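Local coordinates for protein tryptophan halogenase (Shewanella frigidimarina, PDB 2PYX) that is probably a flavin-dependent halogenase that acts with FAD on tryptophan or a related substrate, at residues 91-96 and 147-152; 109-114 and 405-410; 276-281 and 415-420; 284-289 and 293-298; 312-317 and 325-330. All coordinates share one frame; numbering follows the deposited sequence.

Contact 1: residues 91-96 and 147-152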
# COMPACT_ATOMS: atom_id res chain seq x y z
N GLY A 91 -4.72 -3.63 9.24
CA GLY A 91 -3.43 -4.27 9.01
C GLY A 91 -3.59 -5.50 8.15
O GLY A 91 -4.56 -5.62 7.39
N SER A 92 -2.58 -6.37 8.21
CA SER A 92 -2.53 -7.64 7.48
C SER A 92 -2.32 -8.77 8.46
O SER A 92 -1.44 -8.71 9.32
CB SER A 92 -1.38 -7.67 6.48
OG SER A 92 -1.54 -6.72 5.44
N ARG A 93 -3.17 -9.79 8.33
CA ARG A 93 -3.01 -11.00 9.12
C ARG A 93 -2.46 -12.10 8.22
O ARG A 93 -3.03 -12.40 7.17
CB ARG A 93 -4.30 -11.48 9.74
CG ARG A 93 -4.08 -12.62 10.75
CD ARG A 93 -5.36 -13.03 11.41
NE ARG A 93 -6.02 -11.92 12.09
CZ ARG A 93 -5.63 -11.40 13.25
NH1 ARG A 93 -4.59 -11.90 13.88
NH2 ARG A 93 -6.29 -10.39 13.79
N PHE A 94 -1.36 -12.66 8.68
CA PHE A 94 -0.57 -13.66 7.93
C PHE A 94 -0.84 -15.04 8.54
O PHE A 94 -0.55 -15.26 9.72
CB PHE A 94 0.90 -13.28 7.98
CG PHE A 94 1.17 -12.02 7.23
CD1 PHE A 94 1.25 -12.02 5.84
CD2 PHE A 94 1.28 -10.80 7.89
CE1 PHE A 94 1.44 -10.84 5.14
CE2 PHE A 94 1.47 -9.61 7.17
CZ PHE A 94 1.58 -9.65 5.81
N ILE A 95 -1.38 -15.94 7.71
CA ILE A 95 -1.84 -17.24 8.14
C ILE A 95 -0.97 -18.28 7.43
O ILE A 95 -0.84 -18.22 6.22
CB ILE A 95 -3.33 -17.39 7.81
CG1 ILE A 95 -4.11 -16.24 8.47
CG2 ILE A 95 -3.84 -18.74 8.25
CD1 ILE A 95 -5.51 -16.09 7.97
N ASN A 96 -0.46 -19.25 8.18
CA ASN A 96 0.30 -20.37 7.67
C ASN A 96 1.61 -20.01 6.97
O ASN A 96 2.12 -20.78 6.19
CB ASN A 96 -0.57 -21.26 6.76
CG ASN A 96 -1.70 -21.93 7.51
OD1 ASN A 96 -1.71 -21.95 8.73
ND2 ASN A 96 -2.68 -22.40 6.77
N LEU A 147 -8.52 -6.94 19.17
CA LEU A 147 -9.71 -6.32 18.64
C LEU A 147 -10.06 -6.84 17.24
O LEU A 147 -11.21 -7.08 16.92
CB LEU A 147 -9.57 -4.80 18.66
CG LEU A 147 -9.34 -4.22 20.07
CD1 LEU A 147 -8.94 -2.75 20.05
CD2 LEU A 147 -10.56 -4.38 20.94
N THR A 148 -9.05 -7.01 16.39
CA THR A 148 -9.30 -7.51 15.05
C THR A 148 -9.70 -9.00 15.08
O THR A 148 -10.48 -9.43 14.25
CB THR A 148 -8.10 -7.25 14.10
OG1 THR A 148 -6.94 -7.89 14.61
CG2 THR A 148 -7.86 -5.77 13.95
N GLN A 149 -9.15 -9.76 16.04
CA GLN A 149 -9.58 -11.16 16.20
C GLN A 149 -11.09 -11.22 16.48
O GLN A 149 -11.79 -12.16 16.06
CB GLN A 149 -8.79 -11.82 17.32
CG GLN A 149 -7.37 -12.17 16.90
CD GLN A 149 -6.47 -12.64 18.05
OE1 GLN A 149 -5.47 -13.33 17.82
NE2 GLN A 149 -6.83 -12.29 19.29
N LEU A 150 -11.57 -10.22 17.19
CA LEU A 150 -13.00 -10.08 17.51
C LEU A 150 -13.85 -9.45 16.42
O LEU A 150 -15.05 -9.23 16.61
CB LEU A 150 -13.12 -9.25 18.76
CG LEU A 150 -12.63 -9.91 20.04
CD1 LEU A 150 -12.58 -8.90 21.14
CD2 LEU A 150 -13.55 -11.08 20.43
N GLY A 151 -13.24 -9.11 15.28
CA GLY A 151 -13.94 -8.51 14.16
C GLY A 151 -14.39 -7.08 14.40
O GLY A 151 -15.35 -6.62 13.75
N LEU A 152 -13.68 -6.38 15.26
CA LEU A 152 -14.10 -5.04 15.60
C LEU A 152 -13.49 -3.93 14.74
O LEU A 152 -12.39 -4.10 14.17
CB LEU A 152 -13.84 -4.76 17.07
CG LEU A 152 -14.40 -5.78 18.09
CD1 LEU A 152 -13.98 -5.41 19.49
CD2 LEU A 152 -15.92 -5.82 17.96
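Arg93 and Thr148 lie alongside each other, their side chains running in opposite directions. Arg93 leaves strand 87-95 with CG anti to the backbone N (chi1 -171°). The chain then runs on extended and bends at chi3, and this brings the guanidinium up to the last turn of helix 144-149. NH2 does most of the touching. It comes 2.7 Å from Thr148 OG1, which sits at the edge of the guanidinium and near its plane. The angle is too poor for a hydrogen bond, and this short approach is doubtful because it belongs to one of two conformers of Arg93. The stronger polar partners lie about one helical turn back: Thr148 OG1 bonds to Gln144 O, and Arg93 NH1 to Gln145 OE1. Gln149 crosses Arg93 at about a right angle. Its CG lies 3.7 Å from Arg93 NH2. It is this methylene, rather than the amide, that meets the arginine. The amide plane is turned 26° from that of the guanidinium. Just beyond, the helix ends in a Schellman motif, with Gly151 at positive phi. Gly151 N bonds to Thr148 O, and Leu152 N to Leu147 O. The contact sets this short helix against the mixed sheet. Strand 87-95 lies there between strands 108-112 and 274-279. Leu110 of the former touches both Arg93 and Thr148, and Leu147 packs on helix 484-507.

Contact 2: residues 109-114 and 405-410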
# COMPACT_ATOMS: atom_id res chain seq x y z
N TYR A 109 -0.30 -14.59 12.60
CA TYR A 109 0.12 -13.41 13.34
C TYR A 109 -0.39 -12.15 12.63
O TYR A 109 -0.76 -12.19 11.46
CB TYR A 109 1.64 -13.38 13.51
CG TYR A 109 2.38 -12.89 12.29
CD1 TYR A 109 2.61 -11.54 12.08
CD2 TYR A 109 2.79 -13.77 11.29
CE1 TYR A 109 3.30 -11.09 10.96
CE2 TYR A 109 3.45 -13.32 10.13
CZ TYR A 109 3.69 -11.97 9.97
OH TYR A 109 4.34 -11.52 8.83
N LEU A 110 -0.42 -11.05 13.38
CA LEU A 110 -0.89 -9.77 12.87
C LEU A 110 0.23 -8.76 12.70
O LEU A 110 1.10 -8.64 13.56
CB LEU A 110 -1.94 -9.14 13.82
CG LEU A 110 -2.60 -7.86 13.28
CD1 LEU A 110 -3.43 -8.06 12.00
CD2 LEU A 110 -3.43 -7.20 14.39
N HIS A 111 0.19 -8.06 11.57
CA HIS A 111 0.97 -6.86 11.35
C HIS A 111 -0.04 -5.73 11.40
O HIS A 111 -0.70 -5.44 10.41
CB HIS A 111 1.76 -6.90 10.03
CG HIS A 111 2.44 -5.61 9.68
ND1 HIS A 111 2.90 -5.32 8.42
CD2 HIS A 111 2.66 -4.49 10.42
CE1 HIS A 111 3.43 -4.11 8.40
NE2 HIS A 111 3.28 -3.58 9.60
N PRO A 112 -0.18 -5.10 12.59
CA PRO A 112 -1.20 -4.06 12.75
C PRO A 112 -0.73 -2.71 12.21
O PRO A 112 0.48 -2.49 12.10
CB PRO A 112 -1.37 -3.96 14.25
CG PRO A 112 -0.17 -4.41 14.81
CD PRO A 112 0.58 -5.30 13.83
N PHE A 113 -1.66 -1.82 11.90
CA PHE A 113 -1.32 -0.44 11.57
C PHE A 113 -0.98 0.42 12.82
O PHE A 113 -0.20 1.41 12.71
CB PHE A 113 -2.43 0.26 10.77
CG PHE A 113 -2.51 -0.17 9.33
CD1 PHE A 113 -1.36 -0.47 8.61
CD2 PHE A 113 -3.73 -0.16 8.66
CE1 PHE A 113 -1.45 -0.84 7.29
CE2 PHE A 113 -3.84 -0.51 7.34
CZ PHE A 113 -2.65 -0.83 6.65
N SER A 114 -1.50 0.06 13.99
CA SER A 114 -1.20 0.80 15.21
C SER A 114 0.26 0.64 15.58
O SER A 114 0.80 -0.48 15.52
CB SER A 114 -2.00 0.28 16.38
OG SER A 114 -3.33 0.72 16.40
N ILE A 405 11.36 -3.96 -1.06
CA ILE A 405 11.82 -5.27 -1.46
C ILE A 405 12.31 -6.06 -0.23
O ILE A 405 12.00 -7.25 -0.02
CB ILE A 405 12.86 -5.22 -2.57
CG1 ILE A 405 12.29 -4.57 -3.84
CG2 ILE A 405 13.39 -6.64 -2.88
CD1 ILE A 405 11.06 -5.25 -4.36
N ASP A 406 13.07 -5.38 0.61
CA ASP A 406 13.64 -6.05 1.76
C ASP A 406 12.54 -6.44 2.75
O ASP A 406 12.57 -7.53 3.34
CB ASP A 406 14.64 -5.13 2.49
CG ASP A 406 15.95 -4.99 1.77
OD1 ASP A 406 16.17 -5.62 0.70
OD2 ASP A 406 16.81 -4.21 2.31
N PHE A 407 11.58 -5.54 2.97
CA PHE A 407 10.51 -5.81 3.92
C PHE A 407 9.65 -6.98 3.44
O PHE A 407 9.31 -7.88 4.21
CB PHE A 407 9.65 -4.56 4.19
CG PHE A 407 8.58 -4.78 5.23
CD1 PHE A 407 8.89 -5.35 6.46
CD2 PHE A 407 7.26 -4.44 4.98
CE1 PHE A 407 7.89 -5.54 7.43
CE2 PHE A 407 6.28 -4.62 5.94
CZ PHE A 407 6.60 -5.17 7.16
N LEU A 408 9.27 -6.97 2.16
CA LEU A 408 8.50 -8.09 1.61
C LEU A 408 9.29 -9.38 1.70
O LEU A 408 8.79 -10.39 2.17
CB LEU A 408 8.10 -7.82 0.18
CG LEU A 408 6.79 -7.03 0.02
CD1 LEU A 408 6.74 -5.72 0.80
CD2 LEU A 408 6.48 -6.81 -1.46
N LYS A 409 10.56 -9.34 1.29
CA LYS A 409 11.38 -10.56 1.32
C LYS A 409 11.51 -11.12 2.74
O LYS A 409 11.53 -12.35 2.93
CB LYS A 409 12.76 -10.27 0.75
CG LYS A 409 13.71 -11.47 0.72
CD LYS A 409 13.13 -12.65 -0.14
CE LYS A 409 14.16 -13.76 -0.26
NZ LYS A 409 13.89 -14.73 -1.40
N LEU A 410 11.60 -10.25 3.74
CA LEU A 410 11.65 -10.67 5.15
C LEU A 410 10.54 -11.67 5.48
O LEU A 410 10.74 -12.57 6.26
CB LEU A 410 11.50 -9.44 6.08
CG LEU A 410 11.59 -9.72 7.60
CD1 LEU A 410 12.91 -10.26 8.01
CD2 LEU A 410 11.30 -8.43 8.41
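His111 meets Phe407 ring to ring across 12.1 Å between their CA atoms. From Phe407 CB, on helix 383-413, CG stands anti to the backbone N (chi1 -177°), and this sends the ring toward strand 108-112. The near atoms of the ring are CE2 and CZ. CE2 lies 3.8 Å from His111 CE1. CZ, the tip, lies 3.6 Å from His111 CE1 and 3.9 Å from His111 ND1. Both imidazole atoms sit at the edge of the phenyl ring, near its plane. The two rings stand almost perpendicular, with planes at 86° and centroids 5.6 Å apart. Relative to the imidazole plane, CZ approaches obliquely. Around Phe407, Phe460 and Phe465 add further rings, and Ser464 and Val468 of helix 462-471 touch it. The imidazole comes from a strand of the mixed sheet and carries its polar atoms to other partners. ND1 bonds to Glu361 OE2, and NE2 to Ser464 OG. Glu361 is predicted to bind L-tryptophan, which places His111 in the second shell of the probable substrate site. Two hydrogen bonds fix the rotation of the imidazole, while Phe407 gives its CE1 corner an apolar neighbour. The bond to Glu361 could help to orient that carboxylate, consistent with a part in shaping the site.

Contact 3: residues 276-281 and 415-420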
# COMPACT_ATOMS: atom_id res chain seq x y z
N SER A 276 -3.66 -12.86 4.39
CA SER A 276 -2.65 -13.38 3.48
C SER A 276 -2.34 -14.77 3.98
O SER A 276 -1.75 -14.92 5.03
CB SER A 276 -1.39 -12.51 3.57
OG SER A 276 -0.30 -13.14 2.95
N THR A 277 -2.73 -15.79 3.21
CA THR A 277 -2.59 -17.17 3.64
C THR A 277 -1.59 -17.84 2.71
O THR A 277 -1.84 -18.00 1.51
CB THR A 277 -3.96 -17.93 3.62
OG1 THR A 277 -4.91 -17.20 4.41
CG2 THR A 277 -3.79 -19.31 4.18
N ALA A 278 -0.48 -18.25 3.27
CA ALA A 278 0.59 -18.87 2.51
C ALA A 278 0.15 -20.21 1.93
O ALA A 278 -0.60 -20.94 2.58
CB ALA A 278 1.85 -19.07 3.35
N GLN A 279 0.65 -20.47 0.72
CA GLN A 279 0.35 -21.67 -0.06
C GLN A 279 1.68 -22.31 -0.47
O GLN A 279 2.76 -21.75 -0.16
CB GLN A 279 -0.50 -21.30 -1.28
CG GLN A 279 -1.76 -20.53 -0.99
CD GLN A 279 -2.75 -21.33 -0.16
OE1 GLN A 279 -2.95 -22.54 -0.41
NE2 GLN A 279 -3.38 -20.67 0.84
N PRO A 280 1.65 -23.50 -1.13
CA PRO A 280 2.92 -24.13 -1.50
C PRO A 280 3.85 -23.29 -2.37
O PRO A 280 5.07 -23.47 -2.26
CB PRO A 280 2.47 -25.42 -2.19
CG PRO A 280 1.16 -25.74 -1.51
CD PRO A 280 0.50 -24.40 -1.36
N ASN A 281 3.28 -22.44 -3.22
CA ASN A 281 4.05 -21.71 -4.21
C ASN A 281 3.75 -20.22 -4.27
O ASN A 281 3.94 -19.60 -5.32
CB ASN A 281 3.90 -22.37 -5.59
CG ASN A 281 4.52 -23.73 -5.60
OD1 ASN A 281 5.72 -23.86 -5.49
ND2 ASN A 281 3.69 -24.77 -5.73
N SER A 415 10.50 -17.80 7.37
CA SER A 415 9.65 -18.98 7.49
C SER A 415 10.48 -20.21 7.85
O SER A 415 11.67 -20.29 7.56
CB SER A 415 8.93 -19.27 6.15
OG SER A 415 8.01 -20.35 6.33
N GLN A 416 9.79 -21.18 8.46
CA GLN A 416 10.39 -22.49 8.73
C GLN A 416 9.78 -23.55 7.82
O GLN A 416 10.03 -24.77 7.98
CB GLN A 416 10.22 -22.88 10.20
CG GLN A 416 11.02 -21.99 11.13
CD GLN A 416 11.06 -22.53 12.55
OE1 GLN A 416 10.02 -22.93 13.10
NE2 GLN A 416 12.25 -22.55 13.15
N ARG A 417 8.99 -23.14 6.85
CA ARG A 417 8.40 -24.09 5.89
C ARG A 417 9.49 -24.88 5.17
O ARG A 417 10.45 -24.32 4.68
CB ARG A 417 7.53 -23.38 4.89
CG ARG A 417 6.16 -23.04 5.35
CD ARG A 417 5.46 -22.09 4.43
NE ARG A 417 4.02 -22.07 4.53
CZ ARG A 417 3.20 -22.88 3.85
NH1 ARG A 417 3.69 -23.77 2.98
NH2 ARG A 417 1.90 -22.78 3.98
N GLN A 418 9.30 -26.20 5.10
CA GLN A 418 10.29 -27.14 4.56
C GLN A 418 9.75 -28.02 3.45
O GLN A 418 10.55 -28.54 2.66
CB GLN A 418 10.82 -28.08 5.66
CG GLN A 418 11.76 -27.43 6.66
CD GLN A 418 13.13 -27.07 6.08
OE1 GLN A 418 13.38 -27.23 4.88
NE2 GLN A 418 14.02 -26.59 6.94
N GLU A 419 8.43 -28.19 3.33
CA GLU A 419 7.91 -29.22 2.40
C GLU A 419 8.04 -28.85 0.93
O GLU A 419 8.16 -29.74 0.06
CB GLU A 419 6.45 -29.57 2.72
CG GLU A 419 6.30 -30.31 4.03
CD GLU A 419 7.08 -31.61 4.03
OE1 GLU A 419 6.80 -32.44 3.14
OE2 GLU A 419 7.98 -31.78 4.90
N ASP A 420 8.03 -27.56 0.65
CA ASP A 420 8.00 -27.08 -0.72
C ASP A 420 9.28 -26.37 -1.13
O ASP A 420 9.82 -25.51 -0.41
CB ASP A 420 6.85 -26.12 -0.92
CG ASP A 420 5.51 -26.74 -0.60
OD1 ASP A 420 5.12 -27.64 -1.40
OD2 ASP A 420 4.89 -26.31 0.40
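Arg417 reaches across to the backbone of Ala278 and Gln279 with its guanidinium. Its chain is extended from CG to NE. NH2 lies 3.4 Å from Ala278 O, at an angle too poor for a hydrogen bond. Gln279 O lies over one face of the group, 3.8 Å from NH1. NE is hydrogen-bonded to Asn96 O, and Trp423 makes a cation-pi contact with the arginine. A lysine in its place, with no NE and no flat group, would probably leave Asn96 O without this donor and weaken the packing on Ala278 and Gln279 O. A charged link runs within the loop itself. Asp420 OD2 lies at the guanidinium edge, in a long salt bridge of 3.8 Å to Arg417 NH1. In fold terms, the loop between helices 383-413 and 421-425 is laid against the end of strand 274-279 in the mixed sheet. Ser415 OG shapes the loop by accepting from Arg417 N at 3.0 Å, an ST turn. The remaining contacts are van der Waals. Ala278 CB packs against Arg417 NH2 at 3.8 Å. The carboxylate of Asp420 lies against CA and CB of Pro280, with OD1 3.5 Å from Pro280 CB, and Asp420 CB lies 3.5 Å from Pro280 O.

Contact 4: residues 284-289 and 293-298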
# COMPACT_ATOMS: atom_id res chain seq x y z
N ILE A 284 -2.22 -16.39 -0.83
CA ILE A 284 -3.52 -15.93 -1.25
C ILE A 284 -4.01 -14.74 -0.43
O ILE A 284 -4.00 -14.81 0.80
CB ILE A 284 -4.52 -17.07 -1.17
CG1 ILE A 284 -4.22 -18.04 -2.30
CG2 ILE A 284 -5.94 -16.59 -1.30
CD1 ILE A 284 -5.06 -19.35 -2.27
N TRP A 285 -4.35 -13.64 -1.13
CA TRP A 285 -4.91 -12.46 -0.47
C TRP A 285 -6.42 -12.61 -0.37
O TRP A 285 -7.05 -13.33 -1.16
CB TRP A 285 -4.57 -11.16 -1.18
CG TRP A 285 -5.39 -10.82 -2.38
CD1 TRP A 285 -6.69 -10.39 -2.41
CD2 TRP A 285 -4.93 -10.79 -3.74
NE1 TRP A 285 -7.06 -10.10 -3.71
CE2 TRP A 285 -5.99 -10.35 -4.54
CE3 TRP A 285 -3.70 -11.11 -4.36
CZ2 TRP A 285 -5.87 -10.21 -5.92
CZ3 TRP A 285 -3.60 -10.99 -5.72
CH2 TRP A 285 -4.67 -10.55 -6.49
N ASP A 286 -6.99 -11.94 0.63
CA ASP A 286 -8.43 -12.04 0.86
C ASP A 286 -8.79 -10.68 1.45
O ASP A 286 -8.39 -10.38 2.57
CB ASP A 286 -8.74 -13.24 1.75
CG ASP A 286 -10.24 -13.52 1.86
OD1 ASP A 286 -11.04 -12.55 1.84
OD2 ASP A 286 -10.58 -14.72 2.04
N ILE A 287 -9.49 -9.87 0.66
CA ILE A 287 -9.83 -8.47 0.99
C ILE A 287 -11.35 -8.42 1.13
O ILE A 287 -12.07 -8.66 0.16
CB ILE A 287 -9.36 -7.51 -0.13
CG1 ILE A 287 -7.84 -7.31 -0.01
CG2 ILE A 287 -10.05 -6.15 -0.08
CD1 ILE A 287 -7.22 -6.55 -1.15
N GLY A 288 -11.82 -8.05 2.31
CA GLY A 288 -13.26 -7.99 2.61
C GLY A 288 -13.82 -6.60 2.39
O GLY A 288 -13.42 -5.63 3.06
N LEU A 289 -14.71 -6.50 1.39
CA LEU A 289 -15.53 -5.30 1.14
C LEU A 289 -16.93 -5.57 1.72
O LEU A 289 -17.22 -6.67 2.15
CB LEU A 289 -15.65 -4.97 -0.37
CG LEU A 289 -14.33 -4.84 -1.16
CD1 LEU A 289 -14.62 -4.53 -2.61
CD2 LEU A 289 -13.43 -3.79 -0.59
N LYS A 293 -15.96 -10.32 -1.22
CA LYS A 293 -14.50 -10.38 -1.02
C LYS A 293 -13.77 -10.41 -2.36
O LYS A 293 -14.31 -10.86 -3.38
CB LYS A 293 -14.11 -11.61 -0.22
CG LYS A 293 -14.60 -11.59 1.23
CD LYS A 293 -14.43 -12.91 1.93
CE LYS A 293 -15.56 -13.88 1.57
NZ LYS A 293 -15.38 -15.23 2.17
N GLY A 294 -12.55 -9.89 -2.36
CA GLY A 294 -11.62 -10.05 -3.48
C GLY A 294 -10.55 -11.00 -3.02
O GLY A 294 -10.00 -10.82 -1.92
N VAL A 295 -10.27 -12.02 -3.83
CA VAL A 295 -9.32 -13.08 -3.47
C VAL A 295 -8.35 -13.27 -4.64
O VAL A 295 -8.74 -13.20 -5.79
CB VAL A 295 -10.04 -14.42 -3.13
CG1 VAL A 295 -9.07 -15.53 -2.87
CG2 VAL A 295 -10.92 -14.24 -1.92
N GLY A 296 -7.05 -13.49 -4.34
CA GLY A 296 -6.11 -13.79 -5.39
C GLY A 296 -4.95 -14.61 -4.91
O GLY A 296 -4.50 -14.44 -3.79
N TYR A 297 -4.45 -15.50 -5.78
CA TYR A 297 -3.29 -16.29 -5.49
C TYR A 297 -2.12 -15.66 -6.26
O TYR A 297 -2.13 -15.56 -7.49
CB TYR A 297 -3.49 -17.73 -5.98
CG TYR A 297 -2.39 -18.72 -5.66
CD1 TYR A 297 -1.44 -18.47 -4.68
CD2 TYR A 297 -2.33 -19.93 -6.32
CE1 TYR A 297 -0.43 -19.44 -4.38
CE2 TYR A 297 -1.34 -20.86 -6.04
CZ TYR A 297 -0.41 -20.64 -5.06
OH TYR A 297 0.56 -21.53 -4.73
N VAL A 298 -1.13 -15.16 -5.49
CA VAL A 298 0.14 -14.68 -6.00
C VAL A 298 1.09 -15.85 -5.97
O VAL A 298 1.30 -16.44 -4.92
CB VAL A 298 0.66 -13.57 -5.06
CG1 VAL A 298 2.10 -13.20 -5.39
CG2 VAL A 298 -0.26 -12.38 -5.11
O HOH W 1 -12.84 -15.81 0.95
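Strands 282-288 and 292-299 form a beta hairpin and run antiparallel at 168°. Trp285 pairs with Gly296 and Ile287 with Gly294, each as a hydrogen-bonded pair. Trp285 N donates to Gly296 O at 2.8 Å, while the return bond from Gly296 N to Trp285 O is longer, 3.2 Å. The Trp285 side chain folds back over the partner strand. Its CG stands between the backbone N and the carbonyl carbon (chi1 80°), and this lays the indole flat on Gly296. Gly296 CA lies 3.4 Å from the centroid of the six-membered ring and only 5° off its normal, a CH-pi contact. A side chain on Gly296 would clash with the ring. Val298 CG2 meets the indole edge, 3.7 Å from CZ3. Within the larger mixed sheet, the hairpin lies between strands 274-279 and 255-262. An alanine at Trp285 is likely to leave Gly296 uncovered on this face and Val298 CG2 without its aromatic neighbour. The other face carries Ile284, Asp286, Lys293, Val295 and Tyr297. Ile284 CG2 packs on Val295 CG1 at 3.7 Å, and Ile284 CG1 touches Tyr297 CD1. Asp286 OD2 is hydrogen-bonded to Tyr316 OH of helix 306-317. A water also donates to Asp286 OD2 at 2.7 Å and accepts from Lys293 NZ, bridging two groups of opposite charge.

Contact 5: residues 312-317 and 325-330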
# COMPACT_ATOMS: atom_id res chain seq x y z
N THR A 312 -5.14 -24.85 -6.42
CA THR A 312 -4.86 -24.28 -5.13
C THR A 312 -5.81 -23.15 -4.78
O THR A 312 -6.30 -23.10 -3.65
CB THR A 312 -3.36 -23.80 -5.12
OG1 THR A 312 -2.52 -24.93 -5.38
CG2 THR A 312 -2.99 -23.21 -3.78
N LEU A 313 -6.09 -22.26 -5.73
CA LEU A 313 -7.03 -21.15 -5.45
C LEU A 313 -8.40 -21.74 -5.11
O LEU A 313 -9.08 -21.32 -4.15
CB LEU A 313 -7.19 -20.21 -6.65
CG LEU A 313 -8.19 -19.06 -6.52
CD1 LEU A 313 -7.92 -18.20 -5.29
CD2 LEU A 313 -8.27 -18.27 -7.77
N PHE A 314 -8.81 -22.70 -5.92
CA PHE A 314 -10.16 -23.25 -5.74
C PHE A 314 -10.27 -24.01 -4.42
O PHE A 314 -11.33 -23.98 -3.79
CB PHE A 314 -10.57 -24.13 -6.94
CG PHE A 314 -10.87 -23.37 -8.20
CD1 PHE A 314 -10.87 -21.98 -8.25
CD2 PHE A 314 -11.17 -24.05 -9.37
CE1 PHE A 314 -11.15 -21.30 -9.42
CE2 PHE A 314 -11.46 -23.37 -10.53
CZ PHE A 314 -11.46 -22.00 -10.56
N ASN A 315 -9.22 -24.70 -4.02
CA ASN A 315 -9.17 -25.34 -2.71
C ASN A 315 -9.37 -24.33 -1.60
O ASN A 315 -10.11 -24.57 -0.64
CB ASN A 315 -7.88 -26.13 -2.50
CG ASN A 315 -7.79 -27.37 -3.36
OD1 ASN A 315 -8.78 -27.83 -3.93
ND2 ASN A 315 -6.58 -27.91 -3.49
N TYR A 316 -8.70 -23.18 -1.69
CA TYR A 316 -8.85 -22.14 -0.67
C TYR A 316 -10.29 -21.65 -0.59
O TYR A 316 -10.79 -21.34 0.51
CB TYR A 316 -7.89 -20.97 -0.98
CG TYR A 316 -8.07 -19.74 -0.10
CD1 TYR A 316 -7.36 -19.59 1.08
CD2 TYR A 316 -8.96 -18.74 -0.46
CE1 TYR A 316 -7.53 -18.47 1.87
CE2 TYR A 316 -9.14 -17.60 0.35
CZ TYR A 316 -8.43 -17.51 1.52
OH TYR A 316 -8.57 -16.40 2.35
N LEU A 317 -10.94 -21.54 -1.75
CA LEU A 317 -12.34 -21.09 -1.84
C LEU A 317 -13.32 -22.18 -1.40
O LEU A 317 -14.47 -21.87 -1.12
CB LEU A 317 -12.69 -20.66 -3.26
CG LEU A 317 -11.93 -19.43 -3.83
CD1 LEU A 317 -12.21 -19.25 -5.33
CD2 LEU A 317 -12.23 -18.16 -3.05
N ASP A 325 -16.16 -25.15 -11.99
CA ASP A 325 -16.19 -24.94 -13.44
C ASP A 325 -16.88 -23.64 -13.88
O ASP A 325 -16.53 -23.11 -14.93
CB ASP A 325 -16.87 -26.12 -14.15
CG ASP A 325 -16.17 -27.44 -13.88
OD1 ASP A 325 -14.93 -27.46 -13.69
OD2 ASP A 325 -16.87 -28.48 -13.85
N LYS A 326 -17.83 -23.12 -13.10
CA LYS A 326 -18.51 -21.86 -13.43
C LYS A 326 -17.70 -20.62 -13.03
O LYS A 326 -18.02 -19.50 -13.45
CB LYS A 326 -19.89 -21.80 -12.78
N LEU A 327 -16.66 -20.80 -12.22
CA LEU A 327 -15.83 -19.67 -11.77
C LEU A 327 -14.93 -19.19 -12.91
O LEU A 327 -14.47 -20.00 -13.71
CB LEU A 327 -15.00 -20.10 -10.56
CG LEU A 327 -15.74 -20.48 -9.28
CD1 LEU A 327 -14.73 -20.93 -8.24
CD2 LEU A 327 -16.55 -19.27 -8.77
N GLU A 328 -14.67 -17.88 -12.97
CA GLU A 328 -13.85 -17.28 -14.02
C GLU A 328 -12.75 -16.44 -13.37
O GLU A 328 -12.79 -15.21 -13.41
CB GLU A 328 -14.69 -16.39 -14.94
N PRO A 329 -11.76 -17.11 -12.75
CA PRO A 329 -10.64 -16.32 -12.24
C PRO A 329 -9.82 -15.70 -13.40
O PRO A 329 -9.83 -16.23 -14.52
CB PRO A 329 -9.85 -17.35 -11.45
CG PRO A 329 -10.18 -18.66 -12.09
CD PRO A 329 -11.60 -18.54 -12.51
N ARG A 330 -9.16 -14.57 -13.15
CA ARG A 330 -8.42 -13.82 -14.17
C ARG A 330 -6.94 -13.92 -13.88
O ARG A 330 -6.52 -13.66 -12.73
CB ARG A 330 -8.80 -12.35 -14.15
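Phe314 has one ring face overlapped by Leu327. Leu327 CD1 lies 4.1 Å from the ring centroid, 25° off the normal, in a CH-pi contact offset toward the rim. The nearest ring atom is Phe314 CE1, 3.8 Å from Leu327 CD1. Phe314 and Leu327 lie alongside, pointing opposite ways. Pro329 meets the same ring differently. It stands nearly perpendicular to the Phe314 side chain, with its CD at the ring edge and its CG 3.9 Å from Phe314 CE1. The ring therefore has a leucine on a face and a proline at its rim. Phe314 CG stands anti to the carbonyl carbon (chi1 -72°), which carries the ring out from the helix toward these two residues. Leucines one turn apart along the helix add weaker contacts. Leu313 CD2 lies 4.1 Å from Pro329 CB, and Leu317 CD1 lies 4.2 Å from Leu327 CD1. No hydrogen bond crosses, so the contact is wholly apolar structural packing. Helix 306-317 lies on the sheet, with Leu313 and Leu317 touching Val295 of strand 292-299. The chain leaving helix 321-326 turns back beside it. Before strand 330-333 begins, Leu327 and Pro329 touch strand 255-262.

In the fold
From the N terminus, strand 87-95 opens contact 1, which closes at the end of helix 144-149. Strand 108-112 begins contact 2 before contact 1 has closed, so these two cross. Strand 274-279 opens contact 3 while contact 2 is still open. Contact 2 closes at helix 383-413, and contact 3 just after it, so these two also cross. Contacts 4 and 5 lie in series within the spans of both contact 2 and contact 3. Contact 4 is a short hairpin, and contact 5 a short turn-back after helix 306-317. Contacts 1 to 4 all reach the same mixed sheet. In contact 5, helix 306-317 packs on the hairpin of contact 4.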